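Decapping nuclease RAI1 (Scheffersomyces stipitis, PDB 5BTO) removes the NAD cap from NAD-capped RNAs, also hydrolyses methylguanosine-capped and triphosphate 5' ends, and binds and stimulates the exoribonuclease RAT1. Local coordinates at residues 113-118 with 280-285; 125-130 with 276-281. All blocks are in the same frame, centred on the assembly; numbering follows the deposited sequence.

Contact 1: residues 113-118 with 280-285; sequences TYRGLM and WAQCFL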
loop_
_atom_site.group_PDB
_atom_site.type_symbol
_atom_site.label_atom_id
_atom_site.label_comp_id
_atom_site.label_asym_id
_atom_site.label_seq_id
_atom_site.Cartn_x
_atom_site.Cartn_y
_atom_site.Cartn_z
ATOM N N THR A 113 19.391 -11.143 10.013
ATOM C CA THR A 113 18.273 -11.232 10.936
ATOM C C THR A 113 17.907 -12.674 11.239
ATOM O O THR A 113 18.627 -13.599 10.846
ATOM C CB THR A 113 17.045 -10.474 10.366
ATOM O OG1 THR A 113 16.030 -10.334 11.370
ATOM C CG2 THR A 113 16.485 -11.189 9.147
ATOM N N TYR A 114 16.805 -12.857 11.957
ATOM C CA TYR A 114 16.303 -14.187 12.302
ATOM C C TYR A 114 15.088 -14.572 11.453
ATOM O O TYR A 114 14.218 -13.751 11.154
ATOM C CB TYR A 114 15.915 -14.250 13.784
ATOM C CG TYR A 114 17.059 -14.552 14.723
ATOM C CD1 TYR A 114 17.481 -15.859 14.937
ATOM C CD2 TYR A 114 17.706 -13.540 15.410
ATOM C CE1 TYR A 114 18.529 -16.139 15.787
ATOM C CE2 TYR A 114 18.761 -13.816 16.270
ATOM C CZ TYR A 114 19.164 -15.118 16.458
ATOM O OH TYR A 114 20.214 -15.408 17.309
ATOM N N ARG A 115 15.004 -15.858 11.119
ATOM C CA ARG A 115 13.909 -16.385 10.318
ATOM C C ARG A 115 12.549 -16.080 10.908
ATOM O O ARG A 115 11.620 -15.770 10.177
ATOM C CB ARG A 115 14.037 -17.910 10.176
ATOM C CG ARG A 115 12.732 -18.595 9.751
ATOM C CD ARG A 115 12.723 -20.099 10.000
ATOM N NE ARG A 115 12.586 -20.471 11.406
ATOM C CZ ARG A 115 13.136 -21.557 11.938
ATOM N NH1 ARG A 115 13.866 -22.370 11.183
ATOM N NH2 ARG A 115 12.965 -21.832 13.224
ATOM N N GLY A 116 12.428 -16.194 12.229
ATOM C CA GLY A 116 11.141 -16.018 12.880
ATOM C C GLY A 116 10.601 -14.612 12.676
ATOM O O GLY A 116 9.394 -14.413 12.564
ATOM N N LEU A 117 11.498 -13.636 12.616
ATOM C CA LEU A 117 11.062 -12.257 12.445
ATOM C C LEU A 117 10.559 -12.046 11.019
ATOM O O LEU A 117 9.587 -11.321 10.792
ATOM C CB LEU A 117 12.204 -11.287 12.760
ATOM C CG LEU A 117 12.825 -11.468 14.155
ATOM C CD1 LEU A 117 13.990 -10.497 14.370
ATOM C CD2 LEU A 117 11.766 -11.315 15.253
ATOM N N MET A 118 11.220 -12.677 10.053
ATOM C CA MET A 118 10.800 -12.561 8.662
ATOM C C MET A 118 9.498 -13.324 8.423
ATOM O O MET A 118 8.651 -12.898 7.647
ATOM C CB MET A 118 11.907 -13.008 7.705
ATOM C CG MET A 118 13.191 -12.174 7.837
ATOM S SD MET A 118 12.944 -10.402 7.513
ATOM C CE MET A 118 12.811 -9.762 9.172
ATOM N N TRP A 280 4.672 -23.467 6.587
ATOM C CA TRP A 280 5.148 -23.260 5.224
ATOM C C TRP A 280 6.068 -22.025 5.172
ATOM O O TRP A 280 7.155 -22.049 4.578
ATOM C CB TRP A 280 3.981 -23.084 4.231
ATOM C CG TRP A 280 4.502 -22.604 2.918
ATOM C CD1 TRP A 280 5.109 -23.356 1.948
ATOM C CD2 TRP A 280 4.563 -21.241 2.465
ATOM N NE1 TRP A 280 5.520 -22.549 0.912
ATOM C CE2 TRP A 280 5.196 -21.249 1.206
ATOM C CE3 TRP A 280 4.126 -20.023 3.000
ATOM C CZ2 TRP A 280 5.400 -20.082 0.470
ATOM C CZ3 TRP A 280 4.338 -18.863 2.270
ATOM C CH2 TRP A 280 4.962 -18.904 1.017
ATOM N N ALA A 281 5.621 -20.939 5.786
ATOM C CA ALA A 281 6.400 -19.700 5.736
ATOM C C ALA A 281 7.789 -19.906 6.330
ATOM O O ALA A 281 8.785 -19.495 5.734
ATOM C CB ALA A 281 5.668 -18.555 6.450
ATOM N N GLN A 282 7.850 -20.539 7.500
ATOM C CA GLN A 282 9.118 -20.797 8.189
ATOM C C GLN A 282 10.049 -21.651 7.347
ATOM O O GLN A 282 11.243 -21.360 7.210
ATOM C CB GLN A 282 8.868 -21.544 9.498
ATOM C CG GLN A 282 8.192 -20.734 10.567
ATOM C CD GLN A 282 7.934 -21.556 11.811
ATOM O OE1 GLN A 282 8.545 -22.615 12.007
ATOM N NE2 GLN A 282 7.027 -21.082 12.656
ATOM N N CYS A 283 9.497 -22.713 6.784
ATOM C CA CYS A 283 10.296 -23.666 6.024
ATOM C C CYS A 283 10.723 -23.107 4.680
ATOM O O CYS A 283 11.863 -23.307 4.253
ATOM C CB CYS A 283 9.535 -24.978 5.852
ATOM S SG CYS A 283 9.387 -25.861 7.421
ATOM N N PHE A 284 9.816 -22.380 4.027
ATOM C CA PHE A 284 10.116 -21.780 2.734
ATOM C C PHE A 284 11.273 -20.783 2.850
ATOM O O PHE A 284 12.200 -20.790 2.030
ATOM C CB PHE A 284 8.874 -21.083 2.171
ATOM C CG PHE A 284 9.113 -20.390 0.876
ATOM C CD1 PHE A 284 9.133 -21.101 -0.307
ATOM C CD2 PHE A 284 9.316 -19.019 0.837
ATOM C CE1 PHE A 284 9.353 -20.463 -1.506
ATOM C CE2 PHE A 284 9.542 -18.373 -0.364
ATOM C CZ PHE A 284 9.558 -19.095 -1.535
ATOM N N LEU A 285 11.208 -19.921 3.859
ATOM C CA LEU A 285 12.259 -18.931 4.079
ATOM C C LEU A 285 13.602 -19.567 4.382
ATOM O O LEU A 285 14.647 -19.041 3.970
ATOM C CB LEU A 285 11.884 -17.973 5.210
ATOM C CG LEU A 285 10.742 -17.007 4.910
ATOM C CD1 LEU A 285 10.358 -16.236 6.172
ATOM C CD2 LEU A 285 11.162 -16.047 3.806
#
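Arg115 reaches Gln282 and Leu285 reaches Met118 through first torsions that place CG differently. The arginine sets CG opposite its backbone N (chi1 162°) and runs extended as far as CD, which leads it out toward the helix of residues 280-285; a bend at chi3 (74°) then turns the guanidinium aside. Leu285 has CG opposite its carbonyl carbon (chi1 -69°), and its CD1 branch does the touching. Arg115 contributes aliphatic chain here: CD lies 3.4 Å from the backbone O of Gln282 and 4.1 Å from Gln282 CB. One turn further along each helix Leu285 CD1 makes an apolar contact with Met118 CB at 3.9 Å and approaches the backbone carbonyl carbon, Met118 C, to 3.8 Å, while the thioether bends away. No hydrogen bond joins the two segments. The polar ends are held from outside, Arg115 NH1 by the backbone O of Glu235 and Gln282 OE1 by Lys258 NZ. Tyr114, Arg115, Gly116 and Gln282 bind substrate, as do Glu235 and Lys258, so the packing brings together substrate-binding residues of this PD-(D/E)XK nuclease, with Gln282 close to the metal ligand Glu256. Tyr114 is the N-cap where strand 111-114 passes into helix 115-123. That helix packs on helix 266-286, Met118 also meets strand 228-235, and Tyr340 of helix 333-350 touches both Met118 and Leu285.

Contact 2: residues 125-130 with 276-281; sequences PYNLND and LFKTWA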
loop_
_atom_site.group_PDB
_atom_site.type_symbol
_atom_site.label_atom_id
_atom_site.label_comp_id
_atom_site.label_asym_id
_atom_site.label_seq_id
_atom_site.Cartn_x
_atom_site.Cartn_y
_atom_site.Cartn_z
ATOM N N PRO A 125 -0.314 -10.689 6.231
ATOM C CA PRO A 125 -1.602 -10.430 5.569
ATOM C C PRO A 125 -2.744 -11.305 6.090
ATOM O O PRO A 125 -3.915 -10.921 5.958
ATOM C CB PRO A 125 -1.322 -10.779 4.109
ATOM C CG PRO A 125 0.146 -10.534 3.944
ATOM C CD PRO A 125 0.766 -10.938 5.258
ATOM N N TYR A 126 -2.411 -12.468 6.650
ATOM C CA TYR A 126 -3.438 -13.419 7.089
ATOM C C TYR A 126 -3.442 -13.561 8.607
ATOM O O TYR A 126 -4.078 -14.460 9.170
ATOM C CB TYR A 126 -3.279 -14.764 6.360
ATOM C CG TYR A 126 -3.331 -14.542 4.866
ATOM C CD1 TYR A 126 -4.488 -14.039 4.261
ATOM C CD2 TYR A 126 -2.214 -14.753 4.064
ATOM C CE1 TYR A 126 -4.535 -13.795 2.897
ATOM C CE2 TYR A 126 -2.262 -14.512 2.699
ATOM C CZ TYR A 126 -3.424 -14.031 2.125
ATOM O OH TYR A 126 -3.472 -13.785 0.769
ATOM N N ASN A 127 -2.762 -12.624 9.258
ATOM C CA ASN A 127 -2.674 -12.578 10.711
ATOM C C ASN A 127 -2.758 -11.141 11.207
ATOM O O ASN A 127 -1.871 -10.658 11.918
ATOM C CB ASN A 127 -1.380 -13.242 11.174
ATOM C CG ASN A 127 -1.422 -14.741 10.993
ATOM O OD1 ASN A 127 -2.028 -15.442 11.799
ATOM N ND2 ASN A 127 -0.831 -15.235 9.910
ATOM N N LEU A 128 -3.837 -10.464 10.836
ATOM C CA LEU A 128 -3.912 -9.016 11.032
ATOM C C LEU A 128 -4.145 -8.588 12.480
ATOM O O LEU A 128 -4.149 -7.397 12.785
ATOM C CB LEU A 128 -4.968 -8.391 10.111
ATOM C CG LEU A 128 -4.679 -8.530 8.613
ATOM C CD1 LEU A 128 -5.914 -8.213 7.782
ATOM C CD2 LEU A 128 -3.509 -7.646 8.213
ATOM N N ASN A 129 -4.338 -9.550 13.373
ATOM C CA ASN A 129 -4.515 -9.228 14.783
ATOM C C ASN A 129 -3.222 -9.335 15.582
ATOM O O ASN A 129 -3.205 -9.016 16.769
ATOM C CB ASN A 129 -5.585 -10.121 15.410
ATOM C CG ASN A 129 -6.936 -9.940 14.759
ATOM O OD1 ASN A 129 -7.355 -8.815 14.473
ATOM N ND2 ASN A 129 -7.620 -11.048 14.500
ATOM N N ASP A 130 -2.147 -9.783 14.932
ATOM C CA ASP A 130 -0.870 -9.986 15.613
ATOM C C ASP A 130 0.049 -8.788 15.406
ATOM O O ASP A 130 0.358 -8.433 14.269
ATOM C CB ASP A 130 -0.160 -11.250 15.101
ATOM C CG ASP A 130 -0.934 -12.527 15.393
ATOM O OD1 ASP A 130 -1.804 -12.525 16.296
ATOM O OD2 ASP A 130 -0.655 -13.550 14.725
ATOM N N LEU A 276 -0.399 -24.530 9.527
ATOM C CA LEU A 276 0.271 -25.085 8.359
ATOM C C LEU A 276 0.837 -23.967 7.486
ATOM O O LEU A 276 1.942 -24.092 6.950
ATOM C CB LEU A 276 -0.694 -25.978 7.561
ATOM C CG LEU A 276 -0.115 -26.771 6.383
ATOM C CD1 LEU A 276 0.933 -27.780 6.863
ATOM C CD2 LEU A 276 -1.228 -27.496 5.632
ATOM N N PHE A 277 0.091 -22.866 7.352
ATOM C CA PHE A 277 0.594 -21.712 6.613
ATOM C C PHE A 277 1.842 -21.131 7.287
ATOM O O PHE A 277 2.827 -20.828 6.615
ATOM C CB PHE A 277 -0.495 -20.633 6.516
ATOM C CG PHE A 277 -0.002 -19.314 5.952
ATOM C CD1 PHE A 277 0.529 -19.249 4.679
ATOM C CD2 PHE A 277 -0.112 -18.155 6.698
ATOM C CE1 PHE A 277 0.978 -18.037 4.153
ATOM C CE2 PHE A 277 0.327 -16.936 6.191
ATOM C CZ PHE A 277 0.872 -16.879 4.911
ATOM N N LYS A 278 1.801 -20.963 8.608
ATOM C CA LYS A 278 2.986 -20.477 9.322
ATOM C C LYS A 278 4.175 -21.430 9.158
ATOM O O LYS A 278 5.307 -20.997 8.989
ATOM C CB LYS A 278 2.692 -20.210 10.797
ATOM C CG LYS A 278 1.922 -18.899 11.030
ATOM C CD LYS A 278 1.793 -18.572 12.516
ATOM C CE LYS A 278 0.937 -17.324 12.760
ATOM N NZ LYS A 278 -0.535 -17.626 12.803
ATOM N N THR A 279 3.910 -22.731 9.216
ATOM C CA THR A 279 4.968 -23.705 9.001
ATOM C C THR A 279 5.539 -23.601 7.584
ATOM O O THR A 279 6.757 -23.654 7.393
ATOM C CB THR A 279 4.478 -25.137 9.275
ATOM O OG1 THR A 279 4.144 -25.257 10.660
ATOM C CG2 THR A 279 5.573 -26.182 8.913
ATOM N N TRP A 280 4.672 -23.467 6.587
ATOM C CA TRP A 280 5.148 -23.260 5.224
ATOM C C TRP A 280 6.068 -22.025 5.172
ATOM O O TRP A 280 7.155 -22.049 4.578
ATOM C CB TRP A 280 3.981 -23.084 4.231
ATOM C CG TRP A 280 4.502 -22.604 2.918
ATOM C CD1 TRP A 280 5.109 -23.356 1.948
ATOM C CD2 TRP A 280 4.563 -21.241 2.465
ATOM N NE1 TRP A 280 5.520 -22.549 0.912
ATOM C CE2 TRP A 280 5.196 -21.249 1.206
ATOM C CE3 TRP A 280 4.126 -20.023 3.000
ATOM C CZ2 TRP A 280 5.400 -20.082 0.470
ATOM C CZ3 TRP A 280 4.338 -18.863 2.270
ATOM C CH2 TRP A 280 4.962 -18.904 1.017
ATOM N N ALA A 281 5.621 -20.939 5.786
ATOM C CA ALA A 281 6.400 -19.700 5.736
ATOM C C ALA A 281 7.789 -19.906 6.330
ATOM O O ALA A 281 8.785 -19.495 5.734
ATOM C CB ALA A 281 5.668 -18.555 6.450
HETATM O O HOH W 1 -1.352 -18.275 10.050
#
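Tyr126 and Phe277 meet as an offset edge-to-face pair, the tyrosine edge turned to the phenylalanine face, with planes at 79° and centroids 5.7 Å apart. The closest carbons are Tyr126 CD2 and Phe277 CZ, at 3.8 Å. The CB of Pro125 lies over the centre of one tyrosine face. Asn127 and Lys278 approach from opposite directions alongside this pair. The lysine runs extended to CE and then turns at chi4 (85°), which carries NZ to within 2.8 Å of Asn127 OD1. This hydrogen bond comes from above the carbonyl plane, 45° out of it. A water bridges the same two side chains, accepting from Asn127 ND2 at 3.1 Å and from Lys278 NZ at 2.9 Å, and lies in the plane of the Phe277 ring at its edge. Asn127 ND2 also bonds to the backbone O of Ala123, which ties the amide to the end of helix 115-123. Asp130 OD2, 4.5 Å from Lys278 NZ, may add some electrostatic attraction. The loop between helix 115-123 and strand 132-139, with a type I turn at 127-130, thus packs on helix 266-286, while helix 333-350 touches both Tyr126 and Phe277 and helix 313-318 adjoins Phe277.

Both contacts draw on helix 266-286, and their segments there overlap at Trp280 and Ala281; the centres of contacts 1 and 2 lie about 11 Å apart. Their other segments come from the junction of strand 111-114 with helix 115-123, and from the loop after that helix, so successive parts of one chain region pack along one helix. Contact 1 has its centre about 5 Å from the centre of the chain, yet it is only partly buried, consistent with the substrate-binding residues it holds. Contact 2, centred about 12 Å from the centre of the chain, is the more enclosed in its touching residues. Direct bonding differs too: van der Waals packing in contact 1, an aromatic pair beside a hydrogen bond and bridging water in contact 2.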